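1-pyrroline-5-carboxylate dehydrogenase (Thermus thermophilus, PDB 1UZB) probably catalyses the NAD(P)+-dependent oxidation of 1-pyrroline-5-carboxylate, by way of its open-chain semialdehyde, to glutamate in proline breakdown. Local coordinates at residues E18-R21 against A22-A26; L500-L503 against R504-L507. All blocks are in the same frame, centred on the assembly; numbering follows the deposited sequence. Where two conformers were deposited one is given.

Contact 1 of 2, residues E18-R21 against A22-A26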
ATOM      1  N   GLU A  18     -23.085 -37.010 -14.031  1.00 17.30           N
ATOM      2  CA  GLU A  18     -22.967 -35.992 -15.066  1.00 17.45           C
ATOM      3  C   GLU A  18     -21.556 -35.976 -15.648  1.00 15.63           C
ATOM      4  O   GLU A  18     -21.379 -35.952 -16.865  1.00 15.91           O
ATOM      5  CB  GLU A  18     -23.300 -34.608 -14.500  1.00 19.77           C
ATOM      6  CG  GLU A  18     -23.311 -33.509 -15.555  1.00 24.48           C
ATOM      7  CD  GLU A  18     -23.496 -32.123 -14.967  1.00 27.37           C
ATOM      8  OE1 GLU A  18     -24.503 -31.898 -14.263  1.00 28.75           O
ATOM      9  OE2 GLU A  18     -22.632 -31.254 -15.213  1.00 30.17           O
ATOM     10  N   ALA A  19     -20.556 -35.988 -14.771  1.00 14.78           N
ATOM     11  CA  ALA A  19     -19.159 -35.970 -15.195  1.00 13.60           C
ATOM     12  C   ALA A  19     -18.817 -37.221 -15.993  1.00 13.66           C
ATOM     13  O   ALA A  19     -18.116 -37.154 -17.001  1.00 12.40           O
ATOM     14  CB  ALA A  19     -18.246 -35.862 -13.980  1.00 14.70           C
ATOM     15  N   ARG A  20     -19.315 -38.364 -15.535  1.00 11.93           N
ATOM     16  CA  ARG A  20     -19.058 -39.626 -16.214  1.00 13.43           C
ATOM     17  C   ARG A  20     -19.715 -39.646 -17.588  1.00 13.72           C
ATOM     18  O   ARG A  20     -19.122 -40.110 -18.562  1.00 12.55           O
ATOM     19  CB  ARG A  20     -19.579 -40.790 -15.373  1.00 15.07           C
ATOM     20  CG  ARG A  20     -18.803 -41.019 -14.092  1.00 17.12           C
ATOM     21  CD  ARG A  20     -19.372 -42.194 -13.316  1.00 20.88           C
ATOM     22  NE  ARG A  20     -18.574 -42.501 -12.135  1.00 23.39           N
ATOM     23  CZ  ARG A  20     -18.835 -43.501 -11.300  1.00 24.96           C
ATOM     24  NH1 ARG A  20     -19.874 -44.297 -11.517  1.00 26.74           N
ATOM     25  NH2 ARG A  20     -18.053 -43.709 -10.249  1.00 25.46           N
ATOM     26  N   ARG A  21     -20.942 -39.138 -17.663  1.00 12.63           N
ATOM     27  CA  ARG A  21     -21.671 -39.098 -18.923  1.00 13.96           C
ATOM     28  C   ARG A  21     -20.920 -38.237 -19.929  1.00 12.86           C
ATOM     29  O   ARG A  21     -20.731 -38.629 -21.077  1.00 13.46           O
ATOM     30  CB  ARG A  21     -23.070 -38.514 -18.720  1.00 15.45           C
ATOM     31  CG  ARG A  21     -23.939 -38.550 -19.969  1.00 18.78           C
ATOM     32  CD  ARG A  21     -25.064 -37.536 -19.889  1.00 21.59           C
ATOM     33  NE  ARG A  21     -24.555 -36.167 -19.940  1.00 25.32           N
ATOM     34  CZ  ARG A  21     -23.911 -35.650 -20.983  1.00 26.19           C
ATOM     35  NH1 ARG A  21     -23.700 -36.387 -22.065  1.00 28.47           N
ATOM     36  NH2 ARG A  21     -23.476 -34.398 -20.947  1.00 27.50           N
ATOM     37  N   ALA A  22     -20.507 -37.054 -19.488  1.00 12.12           N
ATOM     38  CA  ALA A  22     -19.783 -36.125 -20.344  1.00 10.83           C
ATOM     39  C   ALA A  22     -18.457 -36.714 -20.815  1.00  9.73           C
ATOM     40  O   ALA A  22     -18.082 -36.554 -21.973  1.00 10.00           O
ATOM     41  CB  ALA A  22     -19.542 -34.809 -19.600  1.00 12.93           C
ATOM     42  N   MET A  23     -17.752 -37.398 -19.921  1.00  9.70           N
ATOM     43  CA  MET A  23     -16.470 -37.988 -20.288  1.00  8.66           C
ATOM     44  C   MET A  23     -16.650 -39.149 -21.264  1.00  9.34           C
ATOM     45  O   MET A  23     -15.880 -39.285 -22.215  1.00  8.64           O
ATOM     46  CB  MET A  23     -15.713 -38.465 -19.048  1.00  9.60           C
ATOM     47  CG  MET A  23     -14.313 -38.972 -19.364  1.00 10.30           C
ATOM     48  SD  MET A  23     -13.298 -37.724 -20.205  1.00 11.93           S
ATOM     49  CE  MET A  23     -11.716 -37.961 -19.372  1.00 12.30           C
ATOM     50  N   ARG A  24     -17.664 -39.980 -21.035  1.00  9.73           N
ATOM     51  CA  ARG A  24     -17.901 -41.099 -21.935  1.00  9.75           C
ATOM     52  C   ARG A  24     -18.229 -40.604 -23.341  1.00  9.36           C
ATOM     53  O   ARG A  24     -17.765 -41.177 -24.325  1.00  9.44           O
ATOM     54  CB  ARG A  24     -19.028 -42.008 -21.417  1.00 10.78           C
ATOM     55  CG  ARG A  24     -18.628 -42.875 -20.225  0.50 11.52           C
ATOM     56  CD  ARG A  24     -19.621 -44.017 -20.014  0.50 13.25           C
ATOM     57  NE  ARG A  24     -20.944 -43.543 -19.618  0.50 13.61           N
ATOM     58  CZ  ARG A  24     -21.348 -43.405 -18.358  0.50 14.10           C
ATOM     59  NH1 ARG A  24     -20.534 -43.711 -17.357  0.50 13.08           N
ATOM     60  NH2 ARG A  24     -22.568 -42.955 -18.100  0.50 13.86           N
ATOM     61  N   GLU A  25     -19.012 -39.532 -23.444  1.00  9.53           N
ATOM     62  CA  GLU A  25     -19.357 -38.993 -24.758  1.00  8.74           C
ATOM     63  C   GLU A  25     -18.120 -38.398 -25.428  1.00  8.76           C
ATOM     64  O   GLU A  25     -17.939 -38.529 -26.638  1.00  9.22           O
ATOM     65  CB  GLU A  25     -20.448 -37.922 -24.641  1.00 10.77           C
ATOM     66  CG  GLU A  25     -20.906 -37.327 -25.975  1.00 13.21           C
ATOM     67  CD  GLU A  25     -21.436 -38.367 -26.956  1.00 12.28           C
ATOM     68  OE1 GLU A  25     -22.165 -39.283 -26.521  1.00 13.19           O
ATOM     69  OE2 GLU A  25     -21.138 -38.259 -28.164  1.00 14.16           O
ATOM     70  N   ALA A  26     -17.272 -37.748 -24.635  1.00  8.64           N
ATOM     71  CA  ALA A  26     -16.051 -37.140 -25.163  1.00  7.85           C
ATOM     72  C   ALA A  26     -15.090 -38.215 -25.666  1.00  7.37           C
ATOM     73  O   ALA A  26     -14.492 -38.077 -26.737  1.00  7.33           O
ATOM     74  CB  ALA A  26     -15.379 -36.293 -24.087  1.00  8.47           C
TER
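R20 and R24 stand one turn apart on the alpha helix that spans residues 17-32, and the backbone hydrogen bond between them, R24 N to R20 O at 2.9 Å, is one of four successive i to i+4 bonds. The other three run from A22 N, M23 N and E25 N to the carbonyls of E18, A19 and R21; all four are fairly straight, as expected of a regular helix. In the conformer given, the R24 side chain folds back along this turn. Its CG, beside its own backbone N (chi1 -74°), comes 3.3 Å from R20 O, and a bend at chi3 then lays one guanidinium face over that carbonyl oxygen, which lies toward the rim of the group. In this same conformer NH1 comes within 3.7 Å of R20 CB, while NH2 forms a salt bridge with E17. R20 itself runs extended from CG to NE and gives that NE to F14 O, a separate course that leaves its NE 5.7 Å from R24 NH1. On the buried side M23 turns away from the turn, its side chain resting on F14 and on E117 of helix 113-124. R21 bends at chi3 (68°), which curls its guanidinium back over the peptide that follows: A22 N lies over one face, and R21 NH2 ends 4.2 Å from A22 CB.

Contact 2 of 2, residues L500-L503 against R504-L507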
ATOM      1  N   LEU A 500       5.194 -15.444 -10.993  1.00  5.41           N
ATOM      2  CA  LEU A 500       5.418 -14.126 -11.573  1.00  6.00           C
ATOM      3  C   LEU A 500       6.787 -14.033 -12.243  1.00  6.31           C
ATOM      4  O   LEU A 500       6.916 -13.458 -13.319  1.00  6.23           O
ATOM      5  CB  LEU A 500       5.303 -13.053 -10.485  1.00  6.74           C
ATOM      6  CG  LEU A 500       3.943 -12.934  -9.790  1.00 10.18           C
ATOM      7  CD1 LEU A 500       4.048 -11.996  -8.599  1.00 12.65           C
ATOM      8  CD2 LEU A 500       2.905 -12.434 -10.776  1.00 11.57           C
ATOM      9  N   ASP A 501       7.801 -14.613 -11.607  1.00  5.33           N
ATOM     10  CA  ASP A 501       9.168 -14.579 -12.120  1.00  6.55           C
ATOM     11  C   ASP A 501       9.347 -15.204 -13.495  1.00  6.11           C
ATOM     12  O   ASP A 501      10.282 -14.864 -14.212  1.00  8.08           O
ATOM     13  CB  ASP A 501      10.125 -15.280 -11.147  1.00  7.61           C
ATOM     14  CG  ASP A 501      10.462 -14.434  -9.936  1.00  9.64           C
ATOM     15  OD1 ASP A 501       9.920 -13.313  -9.808  1.00 10.68           O
ATOM     16  OD2 ASP A 501      11.279 -14.898  -9.111  1.00  8.76           O
ATOM     17  N   TYR A 502       8.460 -16.120 -13.868  1.00  5.39           N
ATOM     18  CA  TYR A 502       8.592 -16.783 -15.159  1.00  6.19           C
ATOM     19  C   TYR A 502       8.605 -15.808 -16.329  1.00  5.44           C
ATOM     20  O   TYR A 502       9.435 -15.922 -17.228  1.00  6.38           O
ATOM     21  CB  TYR A 502       7.453 -17.786 -15.353  1.00  5.77           C
ATOM     22  CG  TYR A 502       7.646 -18.745 -16.511  1.00  5.69           C
ATOM     23  CD1 TYR A 502       8.677 -19.683 -16.499  1.00  5.30           C
ATOM     24  CD2 TYR A 502       6.745 -18.772 -17.576  1.00  6.41           C
ATOM     25  CE1 TYR A 502       8.802 -20.633 -17.508  1.00  5.79           C
ATOM     26  CE2 TYR A 502       6.858 -19.721 -18.592  1.00  6.80           C
ATOM     27  CZ  TYR A 502       7.886 -20.651 -18.546  1.00  6.38           C
ATOM     28  OH  TYR A 502       7.971 -21.628 -19.513  1.00  8.53           O
ATOM     29  N   LEU A 503       7.696 -14.838 -16.316  1.00  5.15           N
ATOM     30  CA  LEU A 503       7.613 -13.894 -17.423  1.00  5.12           C
ATOM     31  C   LEU A 503       8.819 -12.969 -17.576  1.00  4.70           C
ATOM     32  O   LEU A 503       9.126 -12.528 -18.684  1.00  5.42           O
ATOM     33  CB  LEU A 503       6.320 -13.077 -17.320  1.00  5.57           C
ATOM     34  CG  LEU A 503       5.036 -13.914 -17.232  1.00  6.11           C
ATOM     35  CD1 LEU A 503       3.827 -12.994 -17.249  1.00  7.63           C
ATOM     36  CD2 LEU A 503       4.969 -14.901 -18.393  1.00  7.70           C
ATOM     37  N   ARG A 504       9.508 -12.682 -16.476  1.00  5.38           N
ATOM     38  CA  ARG A 504      10.683 -11.814 -16.527  1.00  6.25           C
ATOM     39  C   ARG A 504      11.763 -12.406 -17.436  1.00  5.84           C
ATOM     40  O   ARG A 504      12.575 -11.680 -18.015  1.00  5.62           O
ATOM     41  CB  ARG A 504      11.256 -11.622 -15.118  1.00  6.40           C
ATOM     42  CG  ARG A 504      12.503 -10.742 -15.060  1.00  6.72           C
ATOM     43  CD  ARG A 504      12.176  -9.317 -15.453  1.00  7.28           C
ATOM     44  NE  ARG A 504      13.348  -8.447 -15.462  1.00  8.07           N
ATOM     45  CZ  ARG A 504      14.253  -8.411 -16.435  1.00  7.72           C
ATOM     46  NH1 ARG A 504      15.279  -7.577 -16.344  1.00  8.60           N
ATOM     47  NH2 ARG A 504      14.135  -9.198 -17.500  1.00  7.64           N
ATOM     48  N   LEU A 505      11.769 -13.732 -17.545  1.00  5.59           N
ATOM     49  CA  LEU A 505      12.742 -14.439 -18.368  1.00  4.71           C
ATOM     50  C   LEU A 505      12.604 -14.127 -19.853  1.00  5.00           C
ATOM     51  O   LEU A 505      13.550 -14.298 -20.626  1.00  5.75           O
ATOM     52  CB  LEU A 505      12.584 -15.946 -18.166  1.00  7.10           C
ATOM     53  CG  LEU A 505      12.766 -16.471 -16.742  1.00 10.10           C
ATOM     54  CD1 LEU A 505      12.384 -17.939 -16.704  1.00 11.36           C
ATOM     55  CD2 LEU A 505      14.198 -16.266 -16.287  1.00 11.32           C
ATOM     56  N   PHE A 506      11.429 -13.655 -20.252  1.00  5.11           N
ATOM     57  CA  PHE A 506      11.169 -13.367 -21.656  1.00  4.12           C
ATOM     58  C   PHE A 506      11.094 -11.875 -21.961  1.00  5.49           C
ATOM     59  O   PHE A 506      10.497 -11.456 -22.957  1.00  5.79           O
ATOM     60  CB  PHE A 506       9.880 -14.078 -22.076  1.00  5.87           C
ATOM     61  CG  PHE A 506       9.907 -15.552 -21.778  0.50  5.59           C
ATOM     62  CD1 PHE A 506       9.419 -16.047 -20.572  0.50  6.69           C
ATOM     63  CD2 PHE A 506      10.500 -16.437 -22.669  0.50  6.02           C
ATOM     64  CE1 PHE A 506       9.524 -17.401 -20.260  0.50  7.22           C
ATOM     65  CE2 PHE A 506      10.610 -17.791 -22.367  0.50  7.45           C
ATOM     66  CZ  PHE A 506      10.121 -18.273 -21.160  0.50  6.86           C
ATOM     67  N   LEU A 507      11.739 -11.082 -21.110  1.00  4.53           N
ATOM     68  CA  LEU A 507      11.764  -9.632 -21.245  1.00  4.72           C
ATOM     69  C   LEU A 507      13.166  -9.077 -21.028  1.00  4.08           C
ATOM     70  O   LEU A 507      13.995  -9.695 -20.356  1.00  5.11           O
ATOM     71  CB  LEU A 507      10.854  -8.992 -20.192  1.00  6.00           C
ATOM     72  CG  LEU A 507       9.360  -9.300 -20.252  1.00  4.69           C
ATOM     73  CD1 LEU A 507       8.699  -8.890 -18.944  1.00  6.53           C
ATOM     74  CD2 LEU A 507       8.737  -8.565 -21.431  1.00  6.94           C
TER
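A short helical turn, residues 500-504, ends here in a type I beta turn from R504 to L507, and in the F506 conformer given an edge-to-face aromatic pair, Y502 with F506, packs across the junction. The ring planes meet at 66° with centroids 5.3 Å apart; the edge of F506 points at the tyrosine, its CE1 lying over the centre of the Y502 face and 3.9 Å from Y502 CE2. Y502 has CG anti to its amide nitrogen (chi1 -167°), whereas F506 has CG beside its own N (chi1 -54°), and these settings bring edge and face together. L505 meets the same tyrosine from another direction, its side chain crossing at about a right angle with CD1 4.1 Å from Y502 CD1. The backbone bonds are of the i to i+3 kind: L505 N reaches Y502 O at 3.2 Å and F506 N reaches L503 O at 3.0 Å, while R504 N to D501 O is weak. Y502 OH is hydrogen-bonded to N257 ND2. With an alanine in place of Y502, the F506 edge would probably lose its aromatic face and N257 its hydroxyl partner. D501 OD2 pairs with R504 NE of the second subunit and is hydrogen-bonded to Y171 OH of that subunit; R504 NE pairs in turn with D501 OD2 of the second subunit. Within the chain, Y502 rests on M193 and F506 on P197, both of helix 188-199, L503 packs on helix 128-149, and L507 touches Y171 of strand 165-180.

Overall arrangement
Contact 1 comes first along the chain, within helix 17-32 and ahead of the first strand, 36-42; contact 2 comes near the C terminus, where helix 500-504 leads into strand 507-515. Each pairs two adjoining segments, so neither closes a long loop, and the two follow in series without nesting or crossing. The centres of contacts 1 and 2 are about 38 Å apart and their nearest atoms about 26 Å apart, so they do not touch. The centre of contact 1 lies about 26 Å from the centre of the chain, beside helix 113-124; that of contact 2 lies about 17 Å from it. Contact 2 ties helices 128-149 and 188-199 to strand 165-180, the antiparallel partner of 507-515, and reaches the second subunit.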